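Local coordinates for protein beta-1,4-exocellulase (Thermobifida fusca, PDB 4B4H) that probably hydrolyses the beta-1,4 links of cellulose as a family 6 cellobiohydrolase, this chain being its catalytic domain without the cellulose-binding module, at residues 23-28 against 404-409; 169-174 against 207-212; 214-219 against 277-282. All coordinates share one frame; numbering follows the deposited sequence.

Contact 1. Residues 23-28 against 404-409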
ATOM      1  N   ALA A  23     -10.039   1.150  20.029  1.00 14.74           N
ATOM      2  CA  ALA A  23     -10.224   1.531  21.436  1.00 15.23           C
ATOM      3  C   ALA A  23     -10.833   0.412  22.280  1.00 15.50           C
ATOM      4  O   ALA A  23     -10.661   0.401  23.501  1.00 15.57           O
ATOM      5  CB  ALA A  23     -11.070   2.797  21.550  1.00 15.27           C
ATOM      6  N   ALA A  24     -11.548  -0.510  21.630  1.00 15.60           N
ATOM      7  CA  ALA A  24     -12.193  -1.630  22.319  1.00 15.79           C
ATOM      8  C   ALA A  24     -11.226  -2.736  22.727  1.00 15.25           C
ATOM      9  O   ALA A  24     -11.518  -3.520  23.630  1.00 15.86           O
ATOM     10  CB  ALA A  24     -13.302  -2.210  21.465  1.00 15.84           C
ATOM     11  N   GLU A  25     -10.088  -2.819  22.044  1.00 14.95           N
ATOM     12  CA  GLU A  25      -9.063  -3.801  22.392  1.00 14.77           C
ATOM     13  C   GLU A  25      -8.249  -3.332  23.586  1.00 14.87           C
ATOM     14  O   GLU A  25      -7.984  -2.140  23.713  1.00 15.03           O
ATOM     15  CB  GLU A  25      -8.133  -4.041  21.208  1.00 14.83           C
ATOM     16  CG  GLU A  25      -8.837  -4.630  20.002  1.00 15.06           C
ATOM     17  CD  GLU A  25      -9.167  -6.100  20.162  1.00 14.82           C
ATOM     18  OE1 GLU A  25      -8.705  -6.733  21.140  1.00 14.88           O
ATOM     19  OE2 GLU A  25      -9.886  -6.635  19.294  1.00 14.39           O
ATOM     20  N   PRO A  26      -7.838  -4.269  24.460  1.00 14.91           N
ATOM     21  CA  PRO A  26      -6.991  -3.884  25.594  1.00 14.66           C
ATOM     22  C   PRO A  26      -5.800  -3.043  25.145  1.00 14.24           C
ATOM     23  O   PRO A  26      -4.966  -3.501  24.366  1.00 13.94           O
ATOM     24  CB  PRO A  26      -6.529  -5.232  26.167  1.00 14.59           C
ATOM     25  CG  PRO A  26      -7.596  -6.188  25.768  1.00 15.01           C
ATOM     26  CD  PRO A  26      -8.124  -5.715  24.446  1.00 15.07           C
ATOM     27  N   GLY A  27      -5.757  -1.797  25.605  1.00 13.98           N
ATOM     28  CA  GLY A  27      -4.670  -0.877  25.270  1.00 13.87           C
ATOM     29  C   GLY A  27      -4.806  -0.207  23.915  1.00 14.00           C
ATOM     30  O   GLY A  27      -3.956   0.592  23.526  1.00 14.43           O
ATOM     31  N   GLY A  28      -5.888  -0.526  23.206  1.00 13.59           N
ATOM     32  CA  GLY A  28      -6.143   0.028  21.881  1.00 13.14           C
ATOM     33  C   GLY A  28      -6.391   1.525  21.842  1.00 13.04           C
ATOM     34  O   GLY A  28      -6.231   2.151  20.803  1.00 12.91           O
ATOM     35  N   TRP A 404     -12.525  -7.460  11.426  1.00 10.55           N
ATOM     36  CA  TRP A 404     -11.655  -7.251  12.566  1.00 10.41           C
ATOM     37  C   TRP A 404     -10.893  -8.498  12.962  1.00 10.48           C
ATOM     38  O   TRP A 404     -11.481  -9.572  13.092  1.00 11.38           O
ATOM     39  CB  TRP A 404     -12.444  -6.711  13.750  1.00 10.10           C
ATOM     40  CG  TRP A 404     -11.505  -6.130  14.760  1.00  9.98           C
ATOM     41  CD1 TRP A 404     -11.163  -6.657  15.996  1.00 10.12           C
ATOM     42  CD2 TRP A 404     -10.689  -4.922  14.612  1.00 10.02           C
ATOM     43  NE1 TRP A 404     -10.234  -5.862  16.620  1.00 10.04           N
ATOM     44  CE2 TRP A 404      -9.910  -4.805  15.841  1.00  9.96           C
ATOM     45  CE3 TRP A 404     -10.534  -3.959  13.617  1.00 10.00           C
ATOM     46  CZ2 TRP A 404      -9.036  -3.754  16.056  1.00  9.88           C
ATOM     47  CZ3 TRP A 404      -9.650  -2.907  13.839  1.00 10.13           C
ATOM     48  CH2 TRP A 404      -8.921  -2.805  15.030  1.00 10.02           C
ATOM     49  N   PHE A 405      -9.578  -8.369  13.148  1.00 10.13           N
ATOM     50  CA  PHE A 405      -8.711  -9.511  13.469  1.00  9.89           C
ATOM     51  C   PHE A 405      -8.013  -9.226  14.793  1.00 10.23           C
ATOM     52  O   PHE A 405      -6.955  -8.593  14.815  1.00 10.14           O
ATOM     53  CB  PHE A 405      -7.703  -9.702  12.325  1.00  9.44           C
ATOM     54  CG  PHE A 405      -6.928 -11.001  12.355  1.00  9.27           C
ATOM     55  CD1 PHE A 405      -7.183 -12.009  13.279  1.00  9.23           C
ATOM     56  CD2 PHE A 405      -5.925 -11.214  11.412  1.00  9.07           C
ATOM     57  CE1 PHE A 405      -6.445 -13.190  13.272  1.00  8.95           C
ATOM     58  CE2 PHE A 405      -5.186 -12.384  11.396  1.00  9.12           C
ATOM     59  CZ  PHE A 405      -5.442 -13.382  12.330  1.00  8.93           C
ATOM     60  N   SER A 406      -8.628  -9.674  15.893  1.00 10.49           N
ATOM     61  CA  SER A 406      -8.201  -9.266  17.237  1.00 10.69           C
ATOM     62  C   SER A 406      -6.822  -9.799  17.630  1.00 10.32           C
ATOM     63  O   SER A 406      -5.963  -9.048  18.118  1.00  9.93           O
ATOM     64  CB  SER A 406      -9.253  -9.647  18.289  1.00 11.24           C
ATOM     65  OG  SER A 406      -8.937  -9.050  19.537  1.00 12.73           O
ATOM     66  N   ALA A 407      -6.607 -11.097  17.434  1.00 10.17           N
ATOM     67  CA  ALA A 407      -5.281 -11.673  17.619  1.00  9.79           C
ATOM     68  C   ALA A 407      -4.190 -10.851  16.901  1.00  9.53           C
ATOM     69  O   ALA A 407      -3.157 -10.530  17.500  1.00  9.13           O
ATOM     70  CB  ALA A 407      -5.258 -13.137  17.190  1.00 10.26           C
ATOM     71  N   GLN A 408      -4.439 -10.460  15.656  1.00  9.26           N
ATOM     72  CA  GLN A 408      -3.476  -9.650  14.913  1.00  8.98           C
ATOM     73  C   GLN A 408      -3.329  -8.236  15.468  1.00  8.88           C
ATOM     74  O   GLN A 408      -2.220  -7.705  15.497  1.00  8.73           O
ATOM     75  CB  GLN A 408      -3.851  -9.587  13.433  1.00  8.73           C
ATOM     76  CG  GLN A 408      -2.736  -9.088  12.517  1.00  8.81           C
ATOM     77  CD  GLN A 408      -3.250  -8.580  11.181  1.00  9.00           C
ATOM     78  OE1 GLN A 408      -4.374  -8.102  11.073  1.00  9.10           O
ATOM     79  NE2 GLN A 408      -2.413  -8.682  10.161  1.00  9.17           N
ATOM     80  N   PHE A 409      -4.432  -7.621  15.889  1.00  9.06           N
ATOM     81  CA  PHE A 409      -4.320  -6.279  16.467  1.00  9.25           C
ATOM     82  C   PHE A 409      -3.505  -6.275  17.770  1.00  9.07           C
ATOM     83  O   PHE A 409      -2.624  -5.435  17.956  1.00  9.13           O
ATOM     84  CB  PHE A 409      -5.681  -5.606  16.666  1.00  9.56           C
ATOM     85  CG  PHE A 409      -5.580  -4.206  17.205  1.00  9.91           C
ATOM     86  CD1 PHE A 409      -5.470  -3.107  16.345  1.00 10.14           C
ATOM     87  CD2 PHE A 409      -5.601  -3.982  18.584  1.00 10.19           C
ATOM     88  CE1 PHE A 409      -5.378  -1.817  16.857  1.00 10.50           C
ATOM     89  CE2 PHE A 409      -5.495  -2.693  19.090  1.00 10.63           C
ATOM     90  CZ  PHE A 409      -5.393  -1.618  18.225  1.00 10.69           C
TER
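A bend at chi2 (-75°) folds the side chain of Glu-25 so that its carboxylate reaches Trp-404 and Ser-406, while chi1 of Trp-404 (-164°, CG anti to the backbone N) swings the indole toward it. Both donors converge on one carboxylate oxygen, Glu-25 OE2. Trp-404 NE1 donates to Glu-25 OE2 over 2.8 Å with an N-H...O angle of 155°, the oxygen lying close to the indole plane. Ser-406 OG donates to the same Glu-25 OE2 over 2.6 Å, and also lies 2.8 Å from Glu-25 OE1. The indole comes from the anti side and the serine from the syn side, both somewhat out of the carboxylate plane, which should hold the group against rotation. In the modified alpha/beta barrel of glycoside hydrolase family 6, this joins the turn that follows helix 16-24 to the start of helix 406-414, for which Phe-405 is the N-cap residue. The aliphatic part of Glu-25 runs alongside the ring of Phe-409, Glu-25 CB and CG both 3.6 Å from Phe-409 CD2. A type II turn from Glu-25 to Gly-28, closed by Gly-28 N to Glu-25 O at 2.7 Å, brings Gly-28 CA to the edge of that ring, 4.0 Å from Phe-409 CE2.

Contact 2. Residues 169-174 against 207-212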
ATOM      1  N   TYR A 169      -7.927   6.947 -16.382  1.00  6.11           N
ATOM      2  CA  TYR A 169      -9.250   7.478 -16.173  1.00  6.02           C
ATOM      3  C   TYR A 169      -9.448   8.090 -14.776  1.00  6.14           C
ATOM      4  O   TYR A 169      -9.970   9.217 -14.657  1.00  6.21           O
ATOM      5  CB  TYR A 169     -10.308   6.403 -16.513  1.00  6.03           C
ATOM      6  CG  TYR A 169     -11.704   6.973 -16.584  1.00  6.06           C
ATOM      7  CD1 TYR A 169     -12.077   7.802 -17.649  1.00  6.14           C
ATOM      8  CD2 TYR A 169     -12.643   6.723 -15.583  1.00  6.08           C
ATOM      9  CE1 TYR A 169     -13.332   8.363 -17.717  1.00  6.29           C
ATOM     10  CE2 TYR A 169     -13.918   7.274 -15.642  1.00  6.13           C
ATOM     11  CZ  TYR A 169     -14.250   8.096 -16.724  1.00  6.18           C
ATOM     12  OH  TYR A 169     -15.495   8.687 -16.854  1.00  6.46           O
ATOM     13  N   ALA A 170      -8.963   7.376 -13.751  1.00  5.99           N
ATOM     14  CA  ALA A 170      -9.127   7.791 -12.354  1.00  5.71           C
ATOM     15  C   ALA A 170      -8.304   9.044 -12.136  1.00  5.67           C
ATOM     16  O   ALA A 170      -8.764   9.994 -11.513  1.00  5.95           O
ATOM     17  CB  ALA A 170      -8.703   6.693 -11.383  1.00  5.86           C
ATOM     18  N   LEU A 171      -7.099   9.045 -12.693  1.00  5.56           N
ATOM     19  CA  LEU A 171      -6.238  10.202 -12.537  1.00  5.62           C
ATOM     20  C   LEU A 171      -6.917  11.426 -13.112  1.00  5.99           C
ATOM     21  O   LEU A 171      -6.934  12.473 -12.485  1.00  6.02           O
ATOM     22  CB  LEU A 171      -4.900   9.977 -13.211  1.00  5.50           C
ATOM     23  CG  LEU A 171      -3.996   9.032 -12.424  1.00  5.39           C
ATOM     24  CD1 LEU A 171      -2.825   8.642 -13.306  1.00  5.36           C
ATOM     25  CD2 LEU A 171      -3.499   9.735 -11.164  1.00  5.49           C
ATOM     26  N   ARG A 172      -7.496  11.305 -14.304  1.00  6.42           N
ATOM     27  CA  ARG A 172      -8.137  12.470 -14.891  1.00  6.61           C
ATOM     28  C   ARG A 172      -9.387  12.910 -14.126  1.00  6.70           C
ATOM     29  O   ARG A 172      -9.588  14.102 -13.875  1.00  7.14           O
ATOM     30  CB  ARG A 172      -8.500  12.232 -16.356  1.00  6.79           C
ATOM     31  CG  ARG A 172      -9.347  13.371 -16.928  1.00  6.97           C
ATOM     32  CD  ARG A 172      -9.363  13.414 -18.453  1.00  7.14           C
ATOM     33  NE  ARG A 172      -9.896  12.176 -19.035  1.00  7.19           N
ATOM     34  CZ  ARG A 172     -11.183  11.893 -19.208  1.00  7.32           C
ATOM     35  NH1 ARG A 172     -12.155  12.757 -18.865  1.00  7.46           N
ATOM     36  NH2 ARG A 172     -11.497  10.707 -19.752  1.00  7.78           N
ATOM     37  N   LYS A 173     -10.259  11.958 -13.820  1.00  6.73           N
ATOM     38  CA  LYS A 173     -11.544  12.278 -13.204  1.00  6.93           C
ATOM     39  C   LYS A 173     -11.365  12.879 -11.821  1.00  6.93           C
ATOM     40  O   LYS A 173     -12.019  13.865 -11.466  1.00  6.66           O
ATOM     41  CB  LYS A 173     -12.441  11.034 -13.134  1.00  7.07           C
ATOM     42  CG  LYS A 173     -13.080  10.562 -14.446  1.00  7.26           C
ATOM     43  CD  LYS A 173     -13.901  11.607 -15.193  1.00  7.77           C
ATOM     44  CE  LYS A 173     -15.187  11.998 -14.480  1.00  8.00           C
ATOM     45  NZ  LYS A 173     -16.057  12.825 -15.365  1.00  9.19           N
ATOM     46  N   LEU A 174     -10.472  12.287 -11.040  1.00  7.10           N
ATOM     47  CA  LEU A 174     -10.238  12.761  -9.690  0.50  7.15           C
ATOM     48  C   LEU A 174      -9.271  13.937  -9.743  1.00  7.29           C
ATOM     49  O   LEU A 174      -9.421  14.888  -8.995  1.00  7.39           O
ATOM     50  CB  LEU A 174      -9.717  11.636  -8.792  0.50  7.03           C
ATOM     51  CG  LEU A 174     -10.565  10.359  -8.722  0.50  6.88           C
ATOM     52  CD1 LEU A 174     -10.042   9.435  -7.629  0.50  6.92           C
ATOM     53  CD2 LEU A 174     -12.045  10.665  -8.506  0.50  6.77           C
ATOM     54  N   GLU A 207       3.188   5.723 -18.683  1.00 10.13           N
ATOM     55  CA  GLU A 207       2.161   5.296 -19.634  1.00 10.33           C
ATOM     56  C   GLU A 207       0.763   5.561 -19.060  1.00  9.90           C
ATOM     57  O   GLU A 207      -0.056   6.199 -19.726  1.00 10.05           O
ATOM     58  CB  GLU A 207       2.339   3.819 -20.011  1.00 10.98           C
ATOM     59  CG  GLU A 207       1.362   3.296 -21.063  1.00 11.95           C
ATOM     60  CD  GLU A 207       1.536   1.809 -21.358  1.00 12.87           C
ATOM     61  OE1 GLU A 207       2.338   1.144 -20.676  1.00 14.24           O
ATOM     62  OE2 GLU A 207       0.857   1.300 -22.278  1.00 14.27           O
ATOM     63  N   ALA A 208       0.524   5.098 -17.830  1.00  9.40           N
ATOM     64  CA  ALA A 208      -0.796   5.232 -17.163  1.00  8.95           C
ATOM     65  C   ALA A 208      -1.202   6.686 -16.977  1.00  8.76           C
ATOM     66  O   ALA A 208      -2.341   7.070 -17.233  1.00  8.51           O
ATOM     67  CB  ALA A 208      -0.800   4.516 -15.815  1.00  9.05           C
ATOM     68  N   ALA A 209      -0.255   7.485 -16.506  1.00  8.66           N
ATOM     69  CA  ALA A 209      -0.467   8.914 -16.281  1.00  8.74           C
ATOM     70  C   ALA A 209      -0.816   9.690 -17.543  1.00  8.81           C
ATOM     71  O   ALA A 209      -1.393  10.770 -17.469  1.00  8.28           O
ATOM     72  CB  ALA A 209       0.771   9.503 -15.647  1.00  8.97           C
ATOM     73  N   ASN A 210      -0.424   9.164 -18.699  1.00  8.98           N
ATOM     74  CA  ASN A 210      -0.767   9.799 -19.969  1.00  9.02           C
ATOM     75  C   ASN A 210      -1.908   9.119 -20.718  1.00  9.09           C
ATOM     76  O   ASN A 210      -2.275   9.561 -21.809  1.00  9.58           O
ATOM     77  CB  ASN A 210       0.474   9.883 -20.845  1.00  9.59           C
ATOM     78  CG  ASN A 210       1.447  10.909 -20.337  1.00  9.63           C
ATOM     79  OD1 ASN A 210       1.322  12.092 -20.652  1.00 10.08           O
ATOM     80  ND2 ASN A 210       2.399  10.478 -19.514  1.00  9.92           N
ATOM     81  N   ALA A 211      -2.482   8.074 -20.112  1.00  8.85           N
ATOM     82  CA  ALA A 211      -3.585   7.314 -20.719  1.00  8.72           C
ATOM     83  C   ALA A 211      -4.955   7.949 -20.442  1.00  8.72           C
ATOM     84  O   ALA A 211      -5.110   8.687 -19.477  1.00  8.89           O
ATOM     85  CB  ALA A 211      -3.570   5.877 -20.202  1.00  8.72           C
ATOM     86  N   SER A 212      -5.959   7.634 -21.271  1.00  8.64           N
ATOM     87  CA  SER A 212      -7.357   8.038 -21.027  1.00  8.47           C
ATOM     88  C   SER A 212      -7.575   9.538 -20.841  1.00  8.34           C
ATOM     89  O   SER A 212      -8.533   9.953 -20.163  1.00  8.59           O
ATOM     90  CB  SER A 212      -7.930   7.298 -19.815  1.00  8.55           C
ATOM     91  OG  SER A 212      -7.786   5.902 -19.951  1.00  8.45           O
TER
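The backbones come closest where Tyr-169, within helix 162-175, faces Ser-212, their CA atoms 5.2 Å apart, and they diverge to 7.0 Å between the CA atoms of Leu-171 and Ala-209. Two neighbouring outer helices of the family 6 alpha/beta barrel meet here: helix 162-175 leads into strand 180-185, and helix 198-209 is the connection of the beta-alpha-beta crossover from that strand to the adjacent parallel strand 221-224. Past the last turn of helix 198-209 the chain takes a left-handed conformation at Ser-212 (phi 56°) and packs against helix 162-175. Ser-212 CB lies 3.5 Å from Tyr-169 N, and the serine hydroxyl is hydrogen-bonded to Asn-165 O, one turn earlier on the same helix. The phenol of Tyr-169 leads away from this point, its OH bonded to Asp-112 of helix 103-121, so Tyr-169 meets both that helix and the loop after helix 198-209. On the buried side Leu-171 sends CD1 across to Ala-209, reaching its CA at 3.8 Å; the Leu-171 side chain also touches Ile-184 of strand 180-185, so it lies between the helix and the sheet. On the outer side, Arg-172 extends from the helix and then bends at chi3 (60°), which turns the guanidinium edge-on to the carbonyl of Ser-212. The grip is side-on and converges on a single oxygen lying almost in the guanidinium plane: Arg-172 NE gives Ser-212 O the straighter bond, 2.8 Å at 160°, and Arg-172 NH2 adds a longer one of 3.1 Å to Ser-212 O.

Contact 3. Residues 214-219 against 277-282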
ATOM      1  N   SER A 214      -5.411  11.586 -19.348  1.00  8.61           N
ATOM      2  CA  SER A 214      -4.605  12.078 -18.227  1.00  8.79           C
ATOM      3  C   SER A 214      -3.268  12.695 -18.687  1.00  9.03           C
ATOM      4  O   SER A 214      -2.812  12.467 -19.826  1.00  9.24           O
ATOM      5  CB  SER A 214      -4.392  10.965 -17.203  1.00  8.60           C
ATOM      6  OG  SER A 214      -3.659  11.396 -16.056  1.00  8.06           O
ATOM      7  N   THR A 215      -2.687  13.539 -17.832  1.00  9.57           N
ATOM      8  CA  THR A 215      -1.309  14.014 -18.002  1.00  9.86           C
ATOM      9  C   THR A 215      -0.621  13.834 -16.659  1.00 10.07           C
ATOM     10  O   THR A 215      -1.291  13.557 -15.657  1.00 10.53           O
ATOM     11  CB  THR A 215      -1.180  15.496 -18.428  1.00  9.89           C
ATOM     12  OG1 THR A 215      -1.502  16.346 -17.323  1.00 10.25           O
ATOM     13  CG2 THR A 215      -2.065  15.835 -19.630  1.00  9.88           C
ATOM     14  N   VAL A 216       0.703  13.980 -16.633  1.00 10.41           N
ATOM     15  CA  VAL A 216       1.470  13.962 -15.366  1.00 11.12           C
ATOM     16  C   VAL A 216       0.988  15.025 -14.384  1.00 11.65           C
ATOM     17  O   VAL A 216       1.177  14.895 -13.185  1.00 11.64           O
ATOM     18  CB  VAL A 216       3.003  14.074 -15.594  1.00 11.13           C
ATOM     19  CG1 VAL A 216       3.503  12.929 -16.473  1.00 11.11           C
ATOM     20  CG2 VAL A 216       3.397  15.444 -16.165  1.00 11.14           C
ATOM     21  N   ASP A 217       0.348  16.068 -14.902  1.00 12.30           N
ATOM     22  CA  ASP A 217      -0.215  17.137 -14.075  1.00 12.81           C
ATOM     23  C   ASP A 217      -1.401  16.696 -13.193  1.00 12.15           C
ATOM     24  O   ASP A 217      -1.870  17.465 -12.344  1.00 12.74           O
ATOM     25  CB  ASP A 217      -0.575  18.327 -14.969  1.00 14.69           C
ATOM     26  CG  ASP A 217       0.670  19.073 -15.481  1.00 15.89           C
ATOM     27  OD1 ASP A 217       1.521  19.455 -14.657  1.00 16.92           O
ATOM     28  OD2 ASP A 217       0.809  19.286 -16.704  1.00 17.12           O
ATOM     29  N   TYR A 218      -1.881  15.460 -13.392  1.00 11.14           N
ATOM     30  CA  TYR A 218      -2.894  14.875 -12.502  1.00 10.34           C
ATOM     31  C   TYR A 218      -2.300  13.924 -11.452  1.00  9.72           C
ATOM     32  O   TYR A 218      -3.033  13.306 -10.676  1.00 10.24           O
ATOM     33  CB  TYR A 218      -3.988  14.161 -13.305  1.00 10.77           C
ATOM     34  CG  TYR A 218      -4.711  15.067 -14.267  1.00 11.32           C
ATOM     35  CD1 TYR A 218      -5.239  16.297 -13.855  1.00 11.66           C
ATOM     36  CD2 TYR A 218      -4.851  14.700 -15.595  1.00 11.64           C
ATOM     37  CE1 TYR A 218      -5.894  17.120 -14.755  1.00 11.82           C
ATOM     38  CE2 TYR A 218      -5.502  15.513 -16.504  1.00 12.05           C
ATOM     39  CZ  TYR A 218      -6.023  16.721 -16.080  1.00 12.04           C
ATOM     40  OH  TYR A 218      -6.651  17.519 -17.001  1.00 12.51           O
ATOM     41  N   VAL A 219      -0.973  13.800 -11.435  1.00  9.26           N
ATOM     42  CA  VAL A 219      -0.305  12.968 -10.433  1.00  8.60           C
ATOM     43  C   VAL A 219       0.453  13.845  -9.457  1.00  8.52           C
ATOM     44  O   VAL A 219       1.353  14.590  -9.849  1.00  8.87           O
ATOM     45  CB  VAL A 219       0.654  11.948 -11.081  1.00  8.33           C
ATOM     46  CG1 VAL A 219       1.288  11.053 -10.012  1.00  8.57           C
ATOM     47  CG2 VAL A 219      -0.110  11.082 -12.071  1.00  8.19           C
ATOM     48  N   GLY A 277       9.509  12.260 -16.765  1.00 13.25           N
ATOM     49  CA  GLY A 277       8.644  13.362 -17.168  1.00 12.79           C
ATOM     50  C   GLY A 277       7.505  13.730 -16.236  1.00 13.00           C
ATOM     51  O   GLY A 277       6.565  14.397 -16.653  1.00 13.35           O
ATOM     52  N   PHE A 278       7.592  13.295 -14.980  1.00 12.93           N
ATOM     53  CA  PHE A 278       6.637  13.702 -13.951  1.00 12.77           C
ATOM     54  C   PHE A 278       7.041  15.066 -13.383  1.00 13.18           C
ATOM     55  O   PHE A 278       8.180  15.514 -13.570  1.00 14.54           O
ATOM     56  CB  PHE A 278       6.553  12.646 -12.844  1.00 12.22           C
ATOM     57  CG  PHE A 278       5.700  11.465 -13.204  1.00 12.05           C
ATOM     58  CD1 PHE A 278       4.329  11.488 -12.961  1.00 12.06           C
ATOM     59  CD2 PHE A 278       6.253  10.334 -13.796  1.00 12.07           C
ATOM     60  CE1 PHE A 278       3.527  10.416 -13.295  1.00 12.01           C
ATOM     61  CE2 PHE A 278       5.453   9.252 -14.144  1.00 12.34           C
ATOM     62  CZ  PHE A 278       4.093   9.290 -13.883  1.00 12.30           C
ATOM     63  N   ARG A 279       6.105  15.717 -12.693  1.00 13.90           N
ATOM     64  CA  ARG A 279       6.332  17.061 -12.151  1.00 14.57           C
ATOM     65  C   ARG A 279       7.462  17.076 -11.133  1.00 14.40           C
ATOM     66  O   ARG A 279       7.580  16.148 -10.330  1.00 13.76           O
ATOM     67  CB  ARG A 279       5.053  17.588 -11.506  1.00 15.46           C
ATOM     68  CG  ARG A 279       3.901  17.809 -12.478  1.00 16.62           C
ATOM     69  CD  ARG A 279       2.757  18.513 -11.764  1.00 17.86           C
ATOM     70  NE  ARG A 279       3.246  19.700 -11.067  1.00 19.14           N
ATOM     71  CZ  ARG A 279       3.023  20.948 -11.464  1.00 19.72           C
ATOM     72  NH1 ARG A 279       2.295  21.190 -12.547  1.00 20.82           N
ATOM     73  NH2 ARG A 279       3.522  21.961 -10.772  1.00 20.77           N
ATOM     74  N   SER A 280       8.268  18.141 -11.159  1.00 14.60           N
ATOM     75  CA  SER A 280       9.466  18.269 -10.314  1.00 14.37           C
ATOM     76  C   SER A 280       9.144  18.262  -8.820  1.00 14.00           C
ATOM     77  O   SER A 280      10.003  17.939  -7.992  1.00 13.70           O
ATOM     78  CB  SER A 280      10.243  19.551 -10.665  1.00 15.01           C
ATOM     79  OG  SER A 280       9.979  20.586  -9.718  1.00 16.76           O
ATOM     80  N   ASP A 281       7.911  18.633  -8.489  1.00 13.56           N
ATOM     81  CA  ASP A 281       7.468  18.743  -7.106  1.00 13.87           C
ATOM     82  C   ASP A 281       6.641  17.538  -6.621  1.00 12.98           C
ATOM     83  O   ASP A 281       5.884  17.659  -5.659  1.00 12.97           O
ATOM     84  CB  ASP A 281       6.705  20.057  -6.891  1.00 14.80           C
ATOM     85  CG  ASP A 281       5.463  20.165  -7.760  1.00 15.43           C
ATOM     86  OD1 ASP A 281       5.507  19.706  -8.919  1.00 16.74           O
ATOM     87  OD2 ASP A 281       4.447  20.711  -7.284  1.00 15.89           O
ATOM     88  N   ILE A 282       6.790  16.377  -7.257  1.00 12.19           N
ATOM     89  CA  ILE A 282       6.137  15.178  -6.703  1.00 11.24           C
ATOM     90  C   ILE A 282       6.713  14.843  -5.325  1.00 11.01           C
ATOM     91  O   ILE A 282       7.915  14.990  -5.082  1.00 11.42           O
ATOM     92  CB  ILE A 282       6.102  13.922  -7.637  1.00 10.65           C
ATOM     93  CG1 ILE A 282       7.483  13.539  -8.188  1.00 10.60           C
ATOM     94  CG2 ILE A 282       5.078  14.090  -8.764  1.00 10.84           C
ATOM     95  CD1 ILE A 282       7.488  12.178  -8.869  1.00 10.56           C
TER
HETATM   96  O   HOH W   1       3.534  14.420 -11.968  1.00  9.30           O
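Two helix-to-strand loops of the barrel, 214-219 and 277-282, run side by side as they lead into the adjacent parallel strands 221-224 and 283-287, and the second carries Asp-281, a calcium ligand in a crystal structure of this protein though no calcium is bound here. On the outer surface Arg-279 joins the loops through a salt-bridge network. Its NH1 donates to Asp-217 OD1 over 2.8 Å at 155°, on the anti side and tilted out of the carboxylate plane, with the two flat groups 61° apart. The bend at chi3 (51°) leaves Arg-279 NE directed at Asp-281 OD1, 3.1 Å away, whose syn lone pair accepts. One guanidinium thus links Asp-281 to Asp-217 of the other loop. Beneath it a water bridges the backbones, donating to Val-216 O (2.7 Å) and accepting from Arg-279 N (3.0 Å). Deeper still lies Phe-278. Val-216 CG1 makes a CH-pi contact over one face, 4.1 Å from the centroid of the Phe-278 ring, whereas Val-219 CG2 comes in at the edge, 3.9 Å from Phe-278 CE1. The same ring touches Ala-209 of helix 198-209 and Leu-273 of helix 262-276 and stands edge-to-face with Phe-222 of strand 221-224, while Val-219 also packs on Leu-171 of helix 162-175.

Overall arrangement
Contacts 2 and 3 form one continuous patch, their centres 11 Å apart, whereas contact 1 lies across the chain's centre, about 38 Å from contact 2 and 40 Å from contact 3, centre to centre. The patch is joined by Ser-214 OG, bonded to Ala-209 O (2.7 Å) and packed 3.4 Å from Leu-171 CB. Contact 1, spanning nearly the whole sequence and so enclosing the other two along the chain, is the one beside the predicted substrate site: the side chains of Trp-404 and Glu-357 are about 4 Å apart. Contact 2 is structural and lies away from the annotated sites; contact 3 includes the calcium ligand Asp-281, next to Asp-4, its partner in that metal-free site.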